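Side-chain contacts in uncharacterized protein (Pseudomonas aeruginosa UCBPP-PA14, PDB 3FD9), which probably represses the type III secretion regulon as an antiactivator, disrupting self-association and DNA binding of the transcriptional activator ExsA: residues A[34-39]-A[71-76]; A[46-51]-A[85-90]; A[52-57]-A[62-67]. All coordinates share one frame; numbering follows the deposited sequence.

Contact 1 of 3, residues A[34-39]-A[71-76]; sequences ALLQRM and QILLCA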
ATOM      1  N   ALA A  34      11.021  -7.646  -5.843  1.00 27.80           N
ATOM      2  CA  ALA A  34      12.415  -8.013  -5.627  1.00 27.79           C
ATOM      3  C   ALA A  34      12.758  -9.324  -6.313  1.00 28.51           C
ATOM      4  O   ALA A  34      13.866  -9.502  -6.818  1.00 30.02           O
ATOM      5  CB  ALA A  34      12.726  -8.098  -4.130  1.00 27.64           C
ATOM      6  N   LEU A  35      11.809 -10.250  -6.320  1.00 30.11           N
ATOM      7  CA  LEU A  35      12.053 -11.557  -6.901  1.00 30.00           C
ATOM      8  C   LEU A  35      12.097 -11.409  -8.410  1.00 29.92           C
ATOM      9  O   LEU A  35      12.968 -11.962  -9.083  1.00 31.47           O
ATOM     10  CB  LEU A  35      10.950 -12.523  -6.494  1.00 29.15           C
ATOM     11  CG  LEU A  35      10.978 -13.898  -7.155  1.00 32.64           C
ATOM     12  CD1 LEU A  35      12.320 -14.592  -6.959  1.00 34.81           C
ATOM     13  CD2 LEU A  35       9.828 -14.750  -6.622  1.00 32.04           C
ATOM     14  N   LEU A  36      11.146 -10.645  -8.932  1.00 33.17           N
ATOM     15  CA  LEU A  36      11.076 -10.368 -10.352  1.00 33.08           C
ATOM     16  C   LEU A  36      12.334  -9.657 -10.829  1.00 34.39           C
ATOM     17  O   LEU A  36      12.859  -9.981 -11.885  1.00 37.15           O
ATOM     18  CB  LEU A  36       9.837  -9.537 -10.678  1.00 32.11           C
ATOM     19  CG  LEU A  36       8.498 -10.215 -10.398  1.00 34.44           C
ATOM     20  CD1 LEU A  36       7.357  -9.234 -10.557  1.00 35.03           C
ATOM     21  CD2 LEU A  36       8.314 -11.416 -11.304  1.00 33.67           C
ATOM     22  N   GLN A  37      12.827  -8.702 -10.051  1.00 34.50           N
ATOM     23  CA  GLN A  37      14.005  -7.954 -10.462  1.00 34.28           C
ATOM     24  C   GLN A  37      15.217  -8.857 -10.556  1.00 35.40           C
ATOM     25  O   GLN A  37      16.077  -8.667 -11.407  1.00 39.57           O
ATOM     26  CB  GLN A  37      14.273  -6.783  -9.528  1.00 34.24           C
ATOM     27  CG  GLN A  37      13.442  -5.569  -9.880  1.00 40.27           C
ATOM     28  CD  GLN A  37      13.613  -4.417  -8.908  1.00 40.54           C
ATOM     29  OE1 GLN A  37      14.002  -4.608  -7.748  1.00 45.06           O
ATOM     30  NE2 GLN A  37      13.316  -3.204  -9.378  1.00 44.41           N
ATOM     31  N   ARG A  38      15.281  -9.855  -9.690  1.00 30.01           N
ATOM     32  CA  ARG A  38      16.428 -10.757  -9.668  1.00 30.26           C
ATOM     33  C   ARG A  38      16.372 -11.737 -10.838  1.00 30.76           C
ATOM     34  O   ARG A  38      17.410 -12.098 -11.410  1.00 32.26           O
ATOM     35  CB  ARG A  38      16.482 -11.503  -8.333  1.00 30.83           C
ATOM     36  CG  ARG A  38      17.510 -12.590  -8.277  1.00 32.71           C
ATOM     37  CD  ARG A  38      18.916 -12.022  -8.425  1.00 34.01           C
ATOM     38  NE  ARG A  38      19.294 -11.138  -7.328  1.00 34.07           N
ATOM     39  CZ  ARG A  38      20.463 -10.510  -7.247  1.00 35.20           C
ATOM     40  NH1 ARG A  38      21.369 -10.667  -8.199  1.00 36.33           N
ATOM     41  NH2 ARG A  38      20.733  -9.723  -6.215  1.00 35.37           N
HETATM   42  N   MSE A  39      15.159 -12.161 -11.192  1.00 37.80           N
HETATM   43  CA  MSE A  39      14.992 -13.259 -12.135  1.00 39.07           C
HETATM   44  C   MSE A  39      14.883 -12.792 -13.585  1.00 42.10           C
HETATM   45  O   MSE A  39      15.325 -13.481 -14.512  1.00 42.95           O
HETATM   46  CB  MSE A  39      13.775 -14.100 -11.757  1.00 39.34           C
HETATM   47  CG  MSE A  39      13.841 -14.647 -10.359  1.00 43.22           C
HETATM   48 SE   MSE A  39      15.497 -15.644 -10.035  1.00 53.61          SE
HETATM   49  CE  MSE A  39      15.685 -15.296  -8.135  1.00 56.45           C
ATOM     50  N   GLN A  71       3.871 -17.567 -13.484  1.00 29.40           N
ATOM     51  CA  GLN A  71       3.563 -17.504 -14.908  1.00 29.27           C
ATOM     52  C   GLN A  71       4.410 -16.467 -15.623  1.00 28.95           C
ATOM     53  O   GLN A  71       4.895 -16.702 -16.727  1.00 31.28           O
ATOM     54  CB  GLN A  71       2.083 -17.215 -15.139  1.00 27.54           C
ATOM     55  CG  GLN A  71       1.188 -18.440 -14.973  1.00 27.63           C
ATOM     56  CD  GLN A  71       1.477 -19.531 -15.997  1.00 32.64           C
ATOM     57  OE1 GLN A  71       1.512 -19.273 -17.207  1.00 39.52           O
ATOM     58  NE2 GLN A  71       1.682 -20.758 -15.517  1.00 33.52           N
ATOM     59  N   ILE A  72       4.592 -15.316 -14.991  1.00 26.49           N
ATOM     60  CA  ILE A  72       5.483 -14.301 -15.532  1.00 25.76           C
ATOM     61  C   ILE A  72       6.861 -14.901 -15.780  1.00 27.30           C
ATOM     62  O   ILE A  72       7.373 -14.853 -16.895  1.00 26.19           O
ATOM     63  CB  ILE A  72       5.615 -13.109 -14.578  1.00 24.39           C
ATOM     64  CG1 ILE A  72       4.301 -12.341 -14.525  1.00 21.48           C
ATOM     65  CG2 ILE A  72       6.743 -12.201 -15.027  1.00 28.54           C
ATOM     66  CD1 ILE A  72       4.264 -11.259 -13.488  1.00 27.00           C
ATOM     67  N   LEU A  73       7.448 -15.485 -14.738  1.00 31.84           N
ATOM     68  CA  LEU A  73       8.773 -16.091 -14.853  1.00 34.84           C
ATOM     69  C   LEU A  73       8.790 -17.191 -15.909  1.00 38.10           C
ATOM     70  O   LEU A  73       9.789 -17.397 -16.604  1.00 40.20           O
ATOM     71  CB  LEU A  73       9.241 -16.645 -13.504  1.00 33.71           C
ATOM     72  CG  LEU A  73       9.455 -15.616 -12.391  1.00 32.73           C
ATOM     73  CD1 LEU A  73      10.199 -16.251 -11.246  1.00 30.52           C
ATOM     74  CD2 LEU A  73      10.208 -14.395 -12.890  1.00 31.17           C
ATOM     75  N   LEU A  74       7.673 -17.896 -16.023  1.00 39.17           N
ATOM     76  CA  LEU A  74       7.560 -18.997 -16.960  1.00 41.36           C
ATOM     77  C   LEU A  74       7.613 -18.464 -18.383  1.00 42.60           C
ATOM     78  O   LEU A  74       8.553 -18.737 -19.136  1.00 44.17           O
ATOM     79  CB  LEU A  74       6.244 -19.735 -16.724  1.00 40.39           C
ATOM     80  CG  LEU A  74       6.098 -21.120 -17.341  1.00 44.71           C
ATOM     81  CD1 LEU A  74       7.359 -21.928 -17.126  1.00 48.47           C
ATOM     82  CD2 LEU A  74       4.901 -21.825 -16.732  1.00 46.35           C
ATOM     83  N   CYS A  75       6.593 -17.689 -18.733  1.00 42.07           N
ATOM     84  CA  CYS A  75       6.470 -17.121 -20.062  1.00 45.08           C
ATOM     85  C   CYS A  75       7.698 -16.341 -20.505  1.00 47.72           C
ATOM     86  O   CYS A  75       7.993 -16.283 -21.691  1.00 50.08           O
ATOM     87  CB  CYS A  75       5.242 -16.227 -20.134  1.00 43.64           C
ATOM     88  SG  CYS A  75       3.714 -17.140 -19.917  1.00 49.55           S
ATOM     89  N   ALA A  76       8.412 -15.745 -19.559  1.00 55.42           N
ATOM     90  CA  ALA A  76       9.546 -14.901 -19.896  1.00 56.71           C
ATOM     91  C   ALA A  76      10.770 -15.727 -20.259  1.00 60.64           C
ATOM     92  O   ALA A  76      11.721 -15.215 -20.848  1.00 62.96           O
ATOM     93  CB  ALA A  76       9.864 -13.963 -18.751  1.00 55.74           C
TER

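Contact 2 of 3, residues A[46-51]-A[85-90]; sequences EQLFRC and AELGDR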
ATOM      1  N   GLU A  46      11.065  -4.412 -18.326  1.00 59.92           N
ATOM      2  CA  GLU A  46      10.391  -3.276 -18.937  1.00 61.79           C
ATOM      3  C   GLU A  46       9.335  -3.767 -19.916  1.00 59.15           C
ATOM      4  O   GLU A  46       8.283  -3.153 -20.059  1.00 59.92           O
ATOM      5  CB  GLU A  46      11.385  -2.337 -19.627  1.00 64.45           C
ATOM      6  CG  GLU A  46      11.779  -2.760 -21.037  1.00 76.87           C
ATOM      7  CD  GLU A  46      12.757  -1.797 -21.712  1.00 91.13           C
ATOM      8  OE1 GLU A  46      13.476  -1.063 -20.995  1.00 95.88           O
ATOM      9  OE2 GLU A  46      12.807  -1.784 -22.965  1.00 93.11           O
ATOM     10  N   GLN A  47       9.595  -4.889 -20.574  1.00 38.04           N
ATOM     11  CA  GLN A  47       8.594  -5.450 -21.474  1.00 36.66           C
ATOM     12  C   GLN A  47       7.378  -5.892 -20.692  1.00 33.85           C
ATOM     13  O   GLN A  47       6.244  -5.683 -21.118  1.00 35.12           O
ATOM     14  CB  GLN A  47       9.149  -6.613 -22.293  1.00 38.27           C
ATOM     15  CG  GLN A  47       9.947  -6.167 -23.504  1.00 40.82           C
ATOM     16  CD  GLN A  47      10.801  -7.272 -24.065  1.00 44.79           C
ATOM     17  OE1 GLN A  47      10.796  -8.383 -23.552  1.00 47.91           O
ATOM     18  NE2 GLN A  47      11.544  -6.975 -25.125  1.00 53.15           N
ATOM     19  N   LEU A  48       7.620  -6.500 -19.538  1.00 32.85           N
ATOM     20  CA  LEU A  48       6.542  -6.909 -18.656  1.00 31.22           C
ATOM     21  C   LEU A  48       5.728  -5.706 -18.213  1.00 31.56           C
ATOM     22  O   LEU A  48       4.504  -5.759 -18.176  1.00 30.66           O
ATOM     23  CB  LEU A  48       7.094  -7.622 -17.427  1.00 29.76           C
ATOM     24  CG  LEU A  48       6.068  -7.795 -16.309  1.00 28.00           C
ATOM     25  CD1 LEU A  48       4.997  -8.800 -16.744  1.00 29.72           C
ATOM     26  CD2 LEU A  48       6.730  -8.231 -15.020  1.00 27.55           C
ATOM     27  N   PHE A  49       6.408  -4.617 -17.878  1.00 38.67           N
ATOM     28  CA  PHE A  49       5.720  -3.472 -17.306  1.00 39.31           C
ATOM     29  C   PHE A  49       4.808  -2.803 -18.315  1.00 40.19           C
ATOM     30  O   PHE A  49       3.828  -2.170 -17.937  1.00 41.94           O
ATOM     31  CB  PHE A  49       6.708  -2.459 -16.719  1.00 39.85           C
ATOM     32  CG  PHE A  49       7.350  -2.911 -15.435  1.00 38.12           C
ATOM     33  CD1 PHE A  49       8.681  -2.637 -15.174  1.00 40.57           C
ATOM     34  CD2 PHE A  49       6.625  -3.627 -14.499  1.00 37.41           C
ATOM     35  CE1 PHE A  49       9.276  -3.059 -13.989  1.00 36.04           C
ATOM     36  CE2 PHE A  49       7.212  -4.054 -13.315  1.00 40.61           C
ATOM     37  CZ  PHE A  49       8.536  -3.771 -13.062  1.00 34.97           C
ATOM     38  N   ARG A  50       5.121  -2.954 -19.597  1.00 49.26           N
ATOM     39  CA  ARG A  50       4.354  -2.293 -20.645  1.00 51.29           C
ATOM     40  C   ARG A  50       3.332  -3.200 -21.325  1.00 50.71           C
ATOM     41  O   ARG A  50       2.550  -2.743 -22.163  1.00 52.41           O
ATOM     42  CB  ARG A  50       5.294  -1.685 -21.688  1.00 53.95           C
ATOM     43  CG  ARG A  50       5.560  -0.198 -21.485  1.00 64.27           C
ATOM     44  CD  ARG A  50       6.806   0.259 -22.226  1.00 77.71           C
ATOM     45  NE  ARG A  50       7.047  -0.532 -23.430  1.00 89.12           N
ATOM     46  CZ  ARG A  50       8.089  -1.342 -23.593  1.00 96.56           C
ATOM     47  NH1 ARG A  50       8.995  -1.458 -22.630  1.00 97.99           N
ATOM     48  NH2 ARG A  50       8.230  -2.027 -24.721  1.00 98.35           N
ATOM     49  N   CYS A  51       3.324  -4.477 -20.962  1.00 37.49           N
ATOM     50  CA  CYS A  51       2.487  -5.434 -21.675  1.00 37.42           C
ATOM     51  C   CYS A  51       1.002  -5.280 -21.345  1.00 37.41           C
ATOM     52  O   CYS A  51       0.638  -4.799 -20.278  1.00 37.58           O
ATOM     53  CB  CYS A  51       2.977  -6.866 -21.434  1.00 37.41           C
ATOM     54  SG  CYS A  51       2.431  -7.633 -19.908  1.00 36.81           S
ATOM     55  N   ALA A  85       2.527 -12.064 -24.717  1.00 52.97           N
ATOM     56  CA  ALA A  85       1.277 -12.419 -25.366  1.00 51.27           C
ATOM     57  C   ALA A  85       0.738 -13.748 -24.857  1.00 50.98           C
ATOM     58  O   ALA A  85      -0.383 -14.130 -25.192  1.00 49.97           O
ATOM     59  CB  ALA A  85       1.464 -12.464 -26.876  1.00 54.41           C
ATOM     60  N   GLU A  86       1.533 -14.450 -24.053  1.00 47.91           N
ATOM     61  CA  GLU A  86       1.140 -15.756 -23.528  1.00 47.03           C
ATOM     62  C   GLU A  86       0.592 -15.667 -22.115  1.00 43.64           C
ATOM     63  O   GLU A  86       0.143 -16.663 -21.548  1.00 43.71           O
ATOM     64  CB  GLU A  86       2.317 -16.728 -23.566  1.00 49.84           C
ATOM     65  CG  GLU A  86       2.539 -17.353 -24.927  1.00 62.45           C
ATOM     66  CD  GLU A  86       1.315 -18.119 -25.408  1.00 75.62           C
ATOM     67  OE1 GLU A  86       0.778 -18.931 -24.617  1.00 81.37           O
ATOM     68  OE2 GLU A  86       0.891 -17.912 -26.572  1.00 79.10           O
ATOM     69  N   LEU A  87       0.633 -14.470 -21.546  1.00 37.44           N
ATOM     70  CA  LEU A  87       0.151 -14.263 -20.192  1.00 36.57           C
ATOM     71  C   LEU A  87      -1.362 -14.150 -20.167  1.00 35.04           C
ATOM     72  O   LEU A  87      -1.948 -13.431 -20.968  1.00 36.32           O
ATOM     73  CB  LEU A  87       0.762 -12.993 -19.602  1.00 36.24           C
ATOM     74  CG  LEU A  87       2.260 -13.052 -19.329  1.00 36.63           C
ATOM     75  CD1 LEU A  87       2.784 -11.680 -18.969  1.00 37.84           C
ATOM     76  CD2 LEU A  87       2.533 -14.041 -18.233  1.00 29.98           C
ATOM     77  N   GLY A  88      -1.990 -14.858 -19.238  1.00 37.94           N
ATOM     78  CA  GLY A  88      -3.418 -14.748 -19.020  1.00 36.63           C
ATOM     79  C   GLY A  88      -3.767 -15.339 -17.668  1.00 37.89           C
ATOM     80  O   GLY A  88      -2.898 -15.868 -16.969  1.00 40.57           O
ATOM     81  N   ASP A  89      -5.039 -15.251 -17.298  1.00 34.52           N
ATOM     82  CA  ASP A  89      -5.501 -15.803 -16.041  1.00 34.15           C
ATOM     83  C   ASP A  89      -6.529 -16.887 -16.284  1.00 34.77           C
ATOM     84  O   ASP A  89      -7.215 -16.874 -17.298  1.00 34.09           O
ATOM     85  CB  ASP A  89      -6.118 -14.707 -15.185  1.00 34.98           C
ATOM     86  CG  ASP A  89      -5.125 -13.632 -14.821  1.00 39.06           C
ATOM     87  OD1 ASP A  89      -4.213 -13.915 -14.008  1.00 47.73           O
ATOM     88  OD2 ASP A  89      -5.266 -12.502 -15.338  1.00 41.74           O
ATOM     89  N   ARG A  90      -6.617 -17.829 -15.353  1.00 56.79           N
ATOM     90  CA  ARG A  90      -7.702 -18.792 -15.340  1.00 59.93           C
ATOM     91  C   ARG A  90      -8.691 -18.241 -14.331  1.00 58.56           C
ATOM     92  O   ARG A  90      -8.365 -18.101 -13.154  1.00 61.46           O
ATOM     93  CB  ARG A  90      -7.206 -20.167 -14.896  1.00 62.32           C
ATOM     94  CG  ARG A  90      -5.844 -20.566 -15.452  1.00 72.11           C
ATOM     95  CD  ARG A  90      -5.957 -21.309 -16.770  1.00 84.14           C
ATOM     96  NE  ARG A  90      -6.703 -22.562 -16.637  1.00 94.16           N
ATOM     97  CZ  ARG A  90      -6.837 -23.463 -17.608  1.00 98.69           C
ATOM     98  NH1 ARG A  90      -6.270 -23.257 -18.791  1.00 98.23           N
ATOM     99  NH2 ARG A  90      -7.537 -24.572 -17.395  1.00102.69           N
TER

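Contact 3 of 3, residues A[52-57]-A[62-67]; sequences EWLQQR and LALGRE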
ATOM      1  N   GLU A  52       0.148  -5.692 -22.274  1.00 52.18           N
ATOM      2  CA  GLU A  52      -1.298  -5.492 -22.143  1.00 52.48           C
ATOM      3  C   GLU A  52      -1.901  -6.173 -20.926  1.00 50.38           C
ATOM      4  O   GLU A  52      -2.736  -5.592 -20.241  1.00 50.41           O
ATOM      5  CB  GLU A  52      -2.019  -5.974 -23.402  1.00 53.82           C
ATOM      6  CG  GLU A  52      -1.967  -4.992 -24.555  1.00 61.28           C
ATOM      7  CD  GLU A  52      -2.892  -3.807 -24.340  1.00 72.90           C
ATOM      8  OE1 GLU A  52      -3.295  -3.560 -23.175  1.00 73.87           O
ATOM      9  OE2 GLU A  52      -3.218  -3.125 -25.339  1.00 77.50           O
ATOM     10  N   TRP A  53      -1.487  -7.415 -20.682  1.00 32.64           N
ATOM     11  CA  TRP A  53      -1.984  -8.215 -19.560  1.00 29.74           C
ATOM     12  C   TRP A  53      -1.769  -7.490 -18.252  1.00 28.77           C
ATOM     13  O   TRP A  53      -2.708  -7.255 -17.507  1.00 29.75           O
ATOM     14  CB  TRP A  53      -1.289  -9.575 -19.519  1.00 28.29           C
ATOM     15  CG  TRP A  53      -1.653 -10.421 -18.340  1.00 26.70           C
ATOM     16  CD1 TRP A  53      -2.820 -11.104 -18.151  1.00 26.69           C
ATOM     17  CD2 TRP A  53      -0.839 -10.702 -17.191  1.00 26.76           C
ATOM     18  NE1 TRP A  53      -2.790 -11.780 -16.955  1.00 34.55           N
ATOM     19  CE2 TRP A  53      -1.584 -11.548 -16.343  1.00 31.98           C
ATOM     20  CE3 TRP A  53       0.445 -10.306 -16.788  1.00 26.98           C
ATOM     21  CZ2 TRP A  53      -1.096 -12.011 -15.126  1.00 34.73           C
ATOM     22  CZ3 TRP A  53       0.933 -10.766 -15.578  1.00 26.91           C
ATOM     23  CH2 TRP A  53       0.160 -11.612 -14.757  1.00 28.18           C
ATOM     24  N   LEU A  54      -0.527  -7.123 -17.978  1.00 35.99           N
ATOM     25  CA  LEU A  54      -0.216  -6.469 -16.718  1.00 35.31           C
ATOM     26  C   LEU A  54      -0.883  -5.095 -16.649  1.00 35.93           C
ATOM     27  O   LEU A  54      -1.243  -4.627 -15.575  1.00 37.31           O
ATOM     28  CB  LEU A  54       1.297  -6.368 -16.516  1.00 33.88           C
ATOM     29  CG  LEU A  54       1.747  -5.921 -15.123  1.00 39.13           C
ATOM     30  CD1 LEU A  54       1.075  -6.753 -14.032  1.00 41.65           C
ATOM     31  CD2 LEU A  54       3.261  -5.985 -14.983  1.00 39.66           C
ATOM     32  N   GLN A  55      -1.053  -4.455 -17.799  1.00 37.44           N
ATOM     33  CA  GLN A  55      -1.717  -3.156 -17.854  1.00 38.51           C
ATOM     34  C   GLN A  55      -3.198  -3.276 -17.492  1.00 38.13           C
ATOM     35  O   GLN A  55      -3.776  -2.383 -16.876  1.00 39.27           O
ATOM     36  CB  GLN A  55      -1.578  -2.547 -19.250  1.00 39.29           C
ATOM     37  CG  GLN A  55      -0.168  -2.133 -19.620  1.00 42.56           C
ATOM     38  CD  GLN A  55       0.268  -0.882 -18.901  1.00 48.65           C
ATOM     39  OE1 GLN A  55      -0.554  -0.151 -18.338  1.00 52.10           O
ATOM     40  NE2 GLN A  55       1.572  -0.624 -18.912  1.00 56.68           N
ATOM     41  N   GLN A  56      -3.799  -4.386 -17.901  1.00 41.17           N
ATOM     42  CA  GLN A  56      -5.192  -4.684 -17.622  1.00 40.95           C
ATOM     43  C   GLN A  56      -5.370  -4.898 -16.126  1.00 39.78           C
ATOM     44  O   GLN A  56      -6.287  -4.352 -15.513  1.00 41.38           O
ATOM     45  CB  GLN A  56      -5.606  -5.937 -18.402  1.00 42.49           C
ATOM     46  CG  GLN A  56      -7.008  -6.483 -18.130  1.00 45.02           C
ATOM     47  CD  GLN A  56      -7.422  -7.554 -19.148  1.00 47.83           C
ATOM     48  OE1 GLN A  56      -7.652  -7.257 -20.326  1.00 56.35           O
ATOM     49  NE2 GLN A  56      -7.516  -8.803 -18.694  1.00 46.13           N
ATOM     50  N   ARG A  57      -4.479  -5.685 -15.533  1.00 29.40           N
ATOM     51  CA  ARG A  57      -4.530  -5.915 -14.096  1.00 26.41           C
ATOM     52  C   ARG A  57      -4.337  -4.619 -13.326  1.00 27.09           C
ATOM     53  O   ARG A  57      -5.028  -4.382 -12.336  1.00 26.43           O
ATOM     54  CB  ARG A  57      -3.523  -6.979 -13.668  1.00 25.87           C
ATOM     55  CG  ARG A  57      -3.883  -8.350 -14.204  1.00 25.69           C
ATOM     56  CD  ARG A  57      -3.118  -9.451 -13.522  1.00 25.52           C
ATOM     57  NE  ARG A  57      -3.559  -9.623 -12.139  1.00 28.41           N
ATOM     58  CZ  ARG A  57      -4.176 -10.704 -11.669  1.00 28.24           C
ATOM     59  NH1 ARG A  57      -4.432 -11.733 -12.470  1.00 32.68           N
ATOM     60  NH2 ARG A  57      -4.529 -10.755 -10.392  1.00 31.54           N
ATOM     61  N   LEU A  62      -6.074  -5.471  -9.911  1.00 30.19           N
ATOM     62  CA  LEU A  62      -5.971  -6.901  -9.635  1.00 30.15           C
ATOM     63  C   LEU A  62      -4.560  -7.368  -9.245  1.00 29.19           C
ATOM     64  O   LEU A  62      -3.777  -7.810 -10.081  1.00 28.95           O
ATOM     65  CB  LEU A  62      -6.510  -7.711 -10.817  1.00 31.49           C
ATOM     66  CG  LEU A  62      -7.985  -7.451 -11.149  1.00 33.91           C
ATOM     67  CD1 LEU A  62      -8.416  -8.217 -12.381  1.00 35.69           C
ATOM     68  CD2 LEU A  62      -8.869  -7.813  -9.972  1.00 39.60           C
ATOM     69  N   ALA A  63      -4.269  -7.288  -7.952  1.00 27.85           N
ATOM     70  CA  ALA A  63      -2.964  -7.628  -7.401  1.00 27.91           C
ATOM     71  C   ALA A  63      -2.472  -9.014  -7.802  1.00 27.85           C
ATOM     72  O   ALA A  63      -3.251  -9.955  -7.854  1.00 28.90           O
ATOM     73  CB  ALA A  63      -3.018  -7.517  -5.886  1.00 27.02           C
ATOM     74  N   LEU A  64      -1.174  -9.144  -8.050  1.00 24.78           N
ATOM     75  CA  LEU A  64      -0.593 -10.436  -8.407  1.00 24.83           C
ATOM     76  C   LEU A  64      -0.503 -11.374  -7.206  1.00 25.55           C
ATOM     77  O   LEU A  64      -0.309 -10.928  -6.074  1.00 26.66           O
ATOM     78  CB  LEU A  64       0.806 -10.252  -9.001  1.00 24.85           C
ATOM     79  CG  LEU A  64       0.978  -9.209 -10.104  1.00 30.72           C
ATOM     80  CD1 LEU A  64       2.363  -9.326 -10.690  1.00 31.25           C
ATOM     81  CD2 LEU A  64      -0.066  -9.396 -11.183  1.00 23.65           C
ATOM     82  N   GLY A  65      -0.617 -12.673  -7.467  1.00 29.72           N
ATOM     83  CA  GLY A  65      -0.438 -13.679  -6.435  1.00 29.29           C
ATOM     84  C   GLY A  65       0.694 -14.612  -6.806  1.00 30.77           C
ATOM     85  O   GLY A  65       1.434 -14.335  -7.742  1.00 31.00           O
ATOM     86  N   ARG A  66       0.837 -15.716  -6.082  1.00 38.09           N
ATOM     87  CA  ARG A  66       1.931 -16.640  -6.347  1.00 41.76           C
ATOM     88  C   ARG A  66       1.961 -17.087  -7.802  1.00 42.38           C
ATOM     89  O   ARG A  66       3.018 -17.115  -8.428  1.00 42.04           O
ATOM     90  CB  ARG A  66       1.836 -17.871  -5.448  1.00 43.04           C
ATOM     91  CG  ARG A  66       2.252 -17.658  -4.006  1.00 54.76           C
ATOM     92  CD  ARG A  66       2.351 -19.005  -3.300  1.00 73.14           C
ATOM     93  NE  ARG A  66       1.328 -19.936  -3.785  1.00 84.24           N
ATOM     94  CZ  ARG A  66       1.445 -21.262  -3.771  1.00 90.45           C
ATOM     95  NH1 ARG A  66       2.550 -21.828  -3.295  1.00 92.32           N
ATOM     96  NH2 ARG A  66       0.462 -22.024  -4.239  1.00 89.48           N
ATOM     97  N   GLU A  67       0.795 -17.443  -8.332  1.00 42.16           N
ATOM     98  CA  GLU A  67       0.704 -18.015  -9.669  1.00 43.62           C
ATOM     99  C   GLU A  67       1.008 -16.982 -10.746  1.00 42.79           C
ATOM    100  O   GLU A  67       1.724 -17.266 -11.706  1.00 44.56           O
ATOM    101  CB  GLU A  67      -0.671 -18.645  -9.892  1.00 44.69           C
ATOM    102  CG  GLU A  67      -0.817 -19.394 -11.212  1.00 49.99           C
ATOM    103  CD  GLU A  67       0.226 -20.486 -11.400  1.00 56.65           C
ATOM    104  OE1 GLU A  67       0.901 -20.846 -10.416  1.00 59.98           O
ATOM    105  OE2 GLU A  67       0.369 -20.984 -12.538  1.00 63.57           O
TER

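Contact 1 of 3, residues A[34-39]-A[71-76]
Segments 34-39 and 71-76 belong to two helices that run nearly parallel, with 13° between their N-to-C directions and the axes of the two segments 11.1 Å apart at closest approach. The backbones come nearest at M39 and L73, whose CA atoms are 7.4 Å apart, and at this spacing the gap is bridged by side chains alone. L73 does most of the bridging. Its CG lies anti to the carbonyl carbon (chi1 -64°), and from there the two methyls splay across the gap. CD2 sits 3.8 Å from CB of M39, a selenomethionine here, and the same methyl meets CD2 of L36 at 3.9 Å. L73 CD1 lies alongside M39 CG, beyond which the selenomethionine chain bends at chi2 and carries its end away from helix 66-76. One turn back, L36 CD2 also meets the branch methyl CG2 of I72 at 4.1 Å, the two side chains crossing at about a right angle. A second subunit packs over one flank, placing its I100, W193 and L201 on L35, M39 and L73, while its E112 forms a salt bridge with R38. The contact joins helices 30-39 and 66-76 through methyl and methylene groups. Such packing has little directional preference; its hold comes from burying hydrocarbon, to which the neighbouring subunit contributes.

Contact 2 of 3, residues A[46-51]-A[85-90]
L87 projects its CD1 methyl against L48 of helix 42-50 and C51 in the turn that follows, overlapping the sulfur of the cysteine and one branch of the leucine. The methyl lies 4.2 Å from C51 SG and 4.3 Å from L48 CD1, so a single branch of one leucine serves both partners. Its placement follows from a first torsion that sets CG anti to the carbonyl carbon (chi1 -68°) on a CB already directed at the opposing segment. L48 approaches differently: its CB bond does not point at the loop, and only the CD1 branch reaches it. C51 has its CB pointing toward the loop, and its SG lies between its own backbone N and carbonyl carbon (chi1 82°). That rotation suits a second role, because C51 is the N-cap of helix 52-60 and its side chain caps a backbone N just beyond the segment. The sulfur thus serves both as a cap and as a packing surface for L87.

The two segments have little backbone proximity, their nearest CA atoms, those of C51 and A85, being 8.0 Å apart. They join the turn between helices 42-50 and 52-60 to the loop that follows helix 66-76 and leads into strand 90-92. W53 and C75 also pack on L87, and W83, I72 and L54 on L48. Polar ties hold the same loop elsewhere: W83 NE1 donates to Q47 OE1, and D89 forms a salt bridge with R57. Across the two segments themselves the chemistry is apolar and non-directional, so the packing of L87 on L48 and C51 adds buried hydrocarbon and sulfur surface to those more specific bonds.

Contact 3 of 3, residues A[52-57]-A[62-67]
R57 turns its guanidinium edge to the backbone of L62 and binds the carbonyl oxygen with two nitrogens. NE is the closer donor, at 2.8 Å from L62 O with an N-H...O angle of 154°, and NH2 reaches the same oxygen at 3.1 Å. Both donors come from one face of the carbonyl plane: NE is moderately tilted from it, whereas NH2 stands well above it. The oxygen itself lies in the guanidinium plane. NH2 extends a further, weak bond to A63 O at 3.0 Å. The bend at chi3 (70°) folds the arginine back to these carbonyls, and the remaining nitrogen, NH1, is taken by a salt bridge to D89, with E68 a longer and weaker ionic partner.

The segments form a helix-loop-helix connection between helices 52-60 and 66-76, closed by a backbone bond from L62 N to R57 O at 2.9 Å. Residues 62-64 run extended up to G65, the N-cap of helix 66-76. G65 N is bonded to E68 OE1, and L64 O accepts from Q32 NE2. Beside the polar network the contact becomes apolar. L64 inserts its CD2 methyl beside L54 CD1, 4.1 Å away, the two side chains crossing at about a right angle. The same methyl lies near the aliphatic CD of R57, and W53 CH2 approaches it obliquely at 4.2 Å. R57 CD in turn rests 3.6 Å above one face of the W53 indole, offset toward its rim. W53 NE1 probably donates to D89 OD2 while R57 NH1 pairs with OD1, so the two oxygens of one carboxylate serve the two groups and probably help to fix their rotation against each other.

All three contacts are buried and belong to the N-terminal domain. Helix 66-76 takes part in contacts 1 and 3, while contacts 2 and 3 draw on the consecutive helices 42-50 and 52-60. Contact 3, the most local in sequence, is also the innermost: its centre lies about 11 Å from the centre of the chain, against about 15 and 23 Å for the centres of contacts 2 and 1. It adds arginine-carbonyl bonds to an apolar patch, whereas contacts 1 and 2 are apolar across their segments. I72 joins the apolar clusters by packing on L48, W53 and L64. Contact 1, farthest out, is partly covered by another subunit, whereas no other chain touches contact 2.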